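Local coordinates for putative fimbrial associated sortase-like protein (Corynebacterium diphtheriae, PDB 6BWE), which probably acts as a class C sortase, a membrane-associated cysteine transpeptidase that cross-links pilin subunits into pili, here as its extracellular catalytic portion with an altered lid, at residues A[96-99]-A[100-104]; A[134-137]-A[138-141]; A[150-153]-A[154-157]. The protein carries 2 engineered substitutions. All coordinates share one frame; numbering follows the deposited sequence.

Interaction 1: residues A[96-99]-A[100-104]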
loop_
_atom_site.group_PDB
_atom_site.type_symbol
_atom_site.label_atom_id
_atom_site.label_comp_id
_atom_site.label_asym_id
_atom_site.label_seq_id
_atom_site.Cartn_x
_atom_site.Cartn_y
_atom_site.Cartn_z
ATOM N N THR A 96 14.102 -4.103 -4.311
ATOM C CA THR A 96 15.008 -3.069 -4.830
ATOM C C THR A 96 16.262 -3.014 -3.963
ATOM O O THR A 96 16.792 -1.939 -3.731
ATOM C CB THR A 96 14.301 -1.673 -4.890
ATOM O OG1 THR A 96 13.729 -1.368 -3.612
ATOM C CG2 THR A 96 13.236 -1.699 -5.905
ATOM N N ASP A 97 16.773 -4.173 -3.552
ATOM C CA ASP A 97 18.081 -4.231 -2.892
ATOM C C ASP A 97 19.187 -3.676 -3.814
ATOM O O ASP A 97 19.148 -3.782 -5.045
ATOM C CB ASP A 97 18.495 -5.654 -2.506
ATOM C CG ASP A 97 17.601 -6.280 -1.445
ATOM O OD1 ASP A 97 16.919 -5.559 -0.684
ATOM O OD2 ASP A 97 17.607 -7.526 -1.372
ATOM N N THR A 98 20.183 -3.090 -3.183
ATOM C CA THR A 98 21.360 -2.553 -3.890
ATOM C C THR A 98 21.943 -3.584 -4.852
ATOM O O THR A 98 22.162 -3.309 -6.038
ATOM C CB THR A 98 22.439 -2.147 -2.868
ATOM O OG1 THR A 98 21.845 -1.259 -1.943
ATOM C CG2 THR A 98 23.658 -1.440 -3.534
ATOM N N ALA A 99 22.169 -4.798 -4.346
ATOM C CA ALA A 99 22.816 -5.828 -5.179
ATOM C C ALA A 99 21.960 -6.180 -6.396
ATOM O O ALA A 99 22.471 -6.287 -7.535
ATOM C CB ALA A 99 23.179 -7.058 -4.356
ATOM N N THR A 100 20.641 -6.244 -6.200
ATOM C CA THR A 100 19.703 -6.564 -7.289
ATOM C C THR A 100 19.824 -5.562 -8.435
ATOM O O THR A 100 19.902 -5.946 -9.600
ATOM C CB THR A 100 18.259 -6.563 -6.768
ATOM O OG1 THR A 100 18.136 -7.512 -5.716
ATOM C CG2 THR A 100 17.261 -6.844 -7.842
ATOM N N LEU A 101 19.875 -4.278 -8.091
ATOM C CA LEU A 101 19.890 -3.228 -9.094
ATOM C C LEU A 101 21.267 -3.055 -9.794
ATOM O O LEU A 101 21.381 -2.335 -10.788
ATOM C CB LEU A 101 19.410 -1.922 -8.473
ATOM C CG LEU A 101 18.009 -1.994 -7.832
ATOM C CD1 LEU A 101 17.728 -0.669 -7.166
ATOM C CD2 LEU A 101 16.940 -2.342 -8.841
ATOM N N GLU A 102 22.301 -3.757 -9.329
ATOM C CA GLU A 102 23.550 -3.867 -10.088
ATOM C C GLU A 102 23.444 -4.910 -11.196
ATOM O O GLU A 102 24.240 -4.883 -12.121
ATOM C CB GLU A 102 24.722 -4.176 -9.176
ATOM C CG GLU A 102 24.968 -3.058 -8.160
ATOM C CD GLU A 102 26.166 -3.278 -7.283
ATOM O OE1 GLU A 102 27.046 -4.085 -7.654
ATOM O OE2 GLU A 102 26.238 -2.636 -6.205
ATOM N N HIS A 103 22.477 -5.816 -11.112
ATOM C CA HIS A 103 22.384 -6.918 -12.060
ATOM C C HIS A 103 21.094 -7.040 -12.854
ATOM O O HIS A 103 21.001 -7.884 -13.746
ATOM C CB HIS A 103 22.657 -8.232 -11.315
ATOM C CG HIS A 103 23.980 -8.262 -10.640
ATOM N ND1 HIS A 103 25.164 -8.412 -11.336
ATOM C CD2 HIS A 103 24.319 -8.106 -9.337
ATOM C CE1 HIS A 103 26.171 -8.386 -10.477
ATOM N NE2 HIS A 103 25.684 -8.209 -9.258
ATOM N N GLY A 104 20.077 -6.241 -12.539
ATOM C CA GLY A 104 18.882 -6.240 -13.345
ATOM C C GLY A 104 17.909 -5.197 -12.814
ATOM O O GLY A 104 18.313 -4.214 -12.183
HETATM O O HOH W 1 15.861 -6.874 -4.251
#

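Interaction 2: residues A[134-137]-A[138-141]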
loop_
_atom_site.group_PDB
_atom_site.type_symbol
_atom_site.label_atom_id
_atom_site.label_comp_id
_atom_site.label_asym_id
_atom_site.label_seq_id
_atom_site.Cartn_x
_atom_site.Cartn_y
_atom_site.Cartn_z
ATOM N N THR A 134 24.499 -1.721 -18.827
ATOM C CA THR A 134 23.671 -0.700 -19.488
ATOM C C THR A 134 22.380 -0.455 -18.683
ATOM O O THR A 134 22.042 0.703 -18.354
ATOM C CB THR A 134 23.383 -1.083 -20.957
ATOM O OG1 THR A 134 24.614 -1.006 -21.682
ATOM C CG2 THR A 134 22.371 -0.133 -21.634
ATOM N N LEU A 135 21.708 -1.546 -18.343
ATOM C CA LEU A 135 20.493 -1.485 -17.526
ATOM C C LEU A 135 19.456 -0.492 -18.111
ATOM O O LEU A 135 19.021 -0.692 -19.252
ATOM C CB LEU A 135 20.823 -1.278 -16.025
ATOM C CG LEU A 135 21.595 -2.445 -15.418
ATOM C CD1 LEU A 135 22.229 -2.025 -14.106
ATOM C CD2 LEU A 135 20.689 -3.673 -15.216
ATOM N N PHE A 136 19.073 0.549 -17.382
ATOM C CA PHE A 136 18.116 1.529 -17.888
ATOM C C PHE A 136 18.813 2.815 -18.387
ATOM O O PHE A 136 18.173 3.878 -18.468
ATOM C CB PHE A 136 17.056 1.846 -16.803
ATOM C CG PHE A 136 15.802 1.004 -16.830
ATOM C CD1 PHE A 136 15.504 0.087 -17.824
ATOM C CD2 PHE A 136 14.865 1.185 -15.826
ATOM C CE1 PHE A 136 14.314 -0.609 -17.827
ATOM C CE2 PHE A 136 13.660 0.467 -15.842
ATOM C CZ PHE A 136 13.393 -0.416 -16.848
ATOM N N ASP A 137 20.100 2.729 -18.759
ATOM C CA ASP A 137 20.855 3.897 -19.266
ATOM C C ASP A 137 20.064 4.668 -20.338
ATOM O O ASP A 137 20.146 5.880 -20.403
ATOM C CB ASP A 137 22.137 3.473 -19.979
ATOM C CG ASP A 137 23.285 3.167 -19.068
ATOM O OD1 ASP A 137 23.192 3.321 -17.837
ATOM O OD2 ASP A 137 24.320 2.702 -19.651
ATOM N N ASN A 138 19.354 3.934 -21.193
ATOM C CA ASN A 138 18.687 4.526 -22.349
ATOM C C ASN A 138 17.170 4.591 -22.232
ATOM O O ASN A 138 16.495 4.821 -23.240
ATOM C CB ASN A 138 19.126 3.790 -23.603
ATOM C CG ASN A 138 20.624 3.794 -23.758
ATOM O OD1 ASN A 138 21.272 4.841 -23.654
ATOM N ND2 ASN A 138 21.193 2.620 -23.993
ATOM N N LEU A 139 16.625 4.469 -21.003
ATOM C CA LEU A 139 15.173 4.617 -20.806
ATOM C C LEU A 139 14.697 6.004 -21.258
ATOM O O LEU A 139 13.584 6.161 -21.747
ATOM C CB LEU A 139 14.782 4.390 -19.329
ATOM C CG LEU A 139 13.297 4.350 -19.050
ATOM C CD1 LEU A 139 12.660 3.138 -19.739
ATOM C CD2 LEU A 139 13.053 4.302 -17.551
ATOM N N GLU A 140 15.580 7.001 -21.149
ATOM C CA GLU A 140 15.312 8.322 -21.690
ATOM C C GLU A 140 15.044 8.422 -23.200
ATOM O O GLU A 140 14.534 9.452 -23.635
ATOM C CB GLU A 140 16.460 9.264 -21.339
ATOM C CG GLU A 140 17.742 8.972 -22.126
ATOM C CD GLU A 140 18.959 9.650 -21.551
ATOM O OE1 GLU A 140 18.819 10.545 -20.693
ATOM O OE2 GLU A 140 20.076 9.308 -22.007
ATOM N N ASP A 141 15.388 7.389 -23.979
ATOM C CA ASP A 141 15.187 7.377 -25.432
ATOM C C ASP A 141 13.897 6.675 -25.860
ATOM O O ASP A 141 13.575 6.632 -27.036
ATOM C CB ASP A 141 16.388 6.706 -26.133
ATOM C CG ASP A 141 17.697 7.479 -25.949
ATOM O OD1 ASP A 141 17.630 8.696 -25.628
ATOM O OD2 ASP A 141 18.800 6.872 -26.127
HETATM O O HOH W 2 18.697 1.204 -21.278
HETATM O O HOH W 3 17.715 6.852 -19.108
#

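Interaction 3: residues A[150-153]-A[154-157]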
loop_
_atom_site.group_PDB
_atom_site.type_symbol
_atom_site.label_atom_id
_atom_site.label_comp_id
_atom_site.label_asym_id
_atom_site.label_seq_id
_atom_site.Cartn_x
_atom_site.Cartn_y
_atom_site.Cartn_z
ATOM N N ILE A 150 6.171 -7.673 -21.247
ATOM C CA ILE A 150 6.526 -8.321 -20.002
ATOM C C ILE A 150 6.222 -9.793 -20.186
ATOM O O ILE A 150 5.112 -10.144 -20.565
ATOM C CB ILE A 150 5.748 -7.753 -18.798
ATOM C CG1 ILE A 150 6.225 -6.325 -18.533
ATOM C CG2 ILE A 150 6.015 -8.623 -17.566
ATOM C CD1 ILE A 150 5.430 -5.597 -17.508
ATOM N N THR A 151 7.210 -10.637 -19.933
ATOM C CA THR A 151 6.994 -12.066 -19.952
ATOM C C THR A 151 7.023 -12.580 -18.527
ATOM O O THR A 151 7.969 -12.333 -17.802
ATOM C CB THR A 151 8.017 -12.774 -20.831
ATOM O OG1 THR A 151 7.960 -12.212 -22.162
ATOM C CG2 THR A 151 7.720 -14.244 -20.934
ATOM N N VAL A 152 5.973 -13.303 -18.148
ATOM C CA VAL A 152 5.834 -13.777 -16.770
ATOM C C VAL A 152 5.096 -15.109 -16.809
ATOM O O VAL A 152 4.047 -15.234 -17.462
ATOM C CB VAL A 152 5.165 -12.697 -15.864
ATOM C CG1 VAL A 152 3.825 -12.221 -16.425
ATOM C CG2 VAL A 152 5.028 -13.168 -14.443
ATOM N N GLN A 153 5.672 -16.119 -16.169
ATOM C CA GLN A 153 5.123 -17.484 -16.172
ATOM C C GLN A 153 4.653 -17.952 -17.545
ATOM O O GLN A 153 3.577 -18.521 -17.684
ATOM C CB GLN A 153 3.983 -17.562 -15.173
ATOM C CG GLN A 153 4.466 -17.295 -13.746
ATOM C CD GLN A 153 5.368 -18.385 -13.222
ATOM O OE1 GLN A 153 4.968 -19.535 -13.168
ATOM N NE2 GLN A 153 6.580 -18.019 -12.773
ATOM N N GLY A 154 5.464 -17.678 -18.551
ATOM C CA GLY A 154 5.195 -18.134 -19.908
ATOM C C GLY A 154 4.310 -17.217 -20.743
ATOM O O GLY A 154 4.184 -17.415 -21.947
ATOM N N GLU A 155 3.670 -16.241 -20.133
ATOM C CA GLU A 155 2.696 -15.418 -20.851
ATOM C C GLU A 155 3.375 -14.083 -21.173
ATOM O O GLU A 155 4.239 -13.650 -20.417
ATOM C CB GLU A 155 1.450 -15.294 -19.975
ATOM C CG GLU A 155 0.943 -13.919 -19.658
ATOM C CD GLU A 155 -0.159 -13.964 -18.625
ATOM O OE1 GLU A 155 -0.034 -13.256 -17.590
ATOM O OE2 GLU A 155 -1.121 -14.737 -18.828
ATOM N N THR A 156 2.979 -13.429 -22.263
ATOM C CA THR A 156 3.540 -12.151 -22.595
ATOM C C THR A 156 2.434 -11.089 -22.584
ATOM O O THR A 156 1.368 -11.279 -23.165
ATOM C CB THR A 156 4.297 -12.197 -23.921
ATOM O OG1 THR A 156 5.388 -13.101 -23.768
ATOM C CG2 THR A 156 4.887 -10.819 -24.266
ATOM N N LEU A 157 2.710 -9.984 -21.892
ATOM C CA LEU A 157 1.800 -8.847 -21.783
ATOM C C LEU A 157 2.427 -7.677 -22.534
ATOM O O LEU A 157 3.621 -7.426 -22.379
ATOM C CB LEU A 157 1.601 -8.453 -20.315
ATOM C CG LEU A 157 1.425 -9.541 -19.259
ATOM C CD1 LEU A 157 1.203 -8.932 -17.873
ATOM C CD2 LEU A 157 0.263 -10.403 -19.633
#

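Interaction 1: residues A[96-99]-A[100-104]
Leu101 lies alongside the carbonyl oxygens of the residues that lead into its helical turn. The backbone comes first: Leu101 N donates to Asp97 O at 3.2 Å, lying nearly in line with the C=O bond (164° at the oxygen). CB then sits 3.9 Å from both Asp97 O and Thr98 O. CG comes closer to the first, 3.5 Å from Asp97 O, because chi1 of -57° places CG next to its own backbone N, which is already bonded to that oxygen. The CD1 methyl travels one residue further back and ends 3.8 Å from Thr96 O.

The turn belongs to the short helix 98-103, the helical part of a beta-alpha-beta crossover between the parallel strands 88-94 and 105-107 of the sortase domain. From this helix Leu101 reaches Thr125 of strand 123-125 and the side chain of His127, the predicted proton donor/acceptor of the active site.

Another flank of the turn is polar. Thr100 OG1 is 2.8 Å from a water that accepts from Asp97 N at 2.9 Å, a solvent bridge across the start of the turn. The Asp97 carboxylate is engaged by salt bridges to Arg75 and Lys56. Further on, Glu102 N donates to Ala99 O at 3.1 Å, approaching from above the carbonyl plane, and a weak bond runs from the same N-H to Thr98 O. Glu102 lies alongside Thr98, its extended chain bringing OE2 to 3.9 Å from the CG2 methyl of Thr98.

Interaction 2: residues A[134-137]-A[138-141]
Phe136 and Leu139 hold the inner side of a type I beta turn, Phe136 to Leu139, in the long connection between strands 123-125 and 147-152 of the sortase domain. Their side chains run side by side in the same direction. The Leu139 CD2 methyl lies over one face of the phenyl ring, 4.0 Å from Phe136 CD2; it is carried there by a chi1 of -173°, which sets CG opposite the backbone N.

Between the same two residues runs the bond that closes the turn, from Leu139 N to Phe136 O at 3.0 Å. The hydrogen points almost straight at the oxygen (172°), yet the donor stands well above the carbonyl plane, 61° out of it. Phe136 O also accepts from a water at 3.1 Å; that water in turn accepts from Glu140 N, so it bridges Phe136 O and Glu140 N.

On the outer side, Asn138 ND2 passes 3.8 Å from the CG2 methyl of Thr134, the two side chains meeting at a slant. This brings in the preceding type II' turn, Thr134 to Asp137, which overlaps the type I turn. A second water links the two turns, giving a hydrogen to Leu135 O at 2.8 Å and accepting one from Asn138 N at 2.8 Å. The following 3-10 segment is secured by Asp141 N donating to Asn138 O at 2.9 Å.

Wider contacts fix the pair in place. The Phe136 ring and Leu139 both pack on Leu186 and Thr188, and Leu139 continues to Leu199 and Val201 of strand 198-206. Backbone bonding joins Phe136 to His127, the predicted proton donor/acceptor, while Asp137 OD1 accepts from Gly129 N.

Interaction 3: residues A[150-153]-A[154-157]
Val152 and Glu155 close a tight beta hairpin of strands 147-152 and 155-167, whose two-residue loop, Gln153 and Gly154, forms a type I' turn with positive phi at both positions. Four backbone hydrogen bonds hold it. Val152 N reaches Glu155 O at 2.9 Å, nearly in line with the carbonyl, whereas the return bond from Glu155 N to Val152 O arrives 50° out of the carbonyl plane. At the next hydrogen-bonded pair, Ile150 and Leu157 exchange in-plane bonds, Leu157 N to Ile150 O being 2.7 Å.

Weaker polar contacts lie between these pairs. Thr151 CA points its hydrogen at Glu155 O, 3.2 Å away, and Thr156 CA does likewise to Ile150 O.

Apolar contacts gather on the face shared by Ile150, Val152, Glu155 and Leu157, where Val152 CG1 comes 4.4 Å from Leu157 CD1. That face continues to Ala79 of strand 77-83, while Gln153 at the turn leans on Arg27, Val30 and Leu31 of helix 24-39.

One side-chain hydrogen bond completes the set, on the face of Thr151 and Thr156. In both, chi1 near -60° turns the hydroxyl beside the backbone N, and the side chains cross at an angle, leaving Thr151 OG1 hydrogen-bonded to Thr156 OG1 at 3.2 Å.

How the interactions relate
From the N terminus, the three contacts follow in series, each closed within one short continuous stretch; none nests in or crosses another. Interaction 1 forms the helical link from strand 88-94 to strand 105-107. Interaction 2 turns the chain after strand 123-125. The first two also meet in space: Leu135 CD1 of interaction 2 packs 3.4 Å from Leu101 O of interaction 1, and both contacts neighbour the predicted catalytic His127. Interaction 3 stands apart, about 13 Å from interaction 1 and about 9 Å from interaction 2 between nearest atoms, and ties strands 147-152 and 155-167 together as antiparallel neighbours in the mixed sheet.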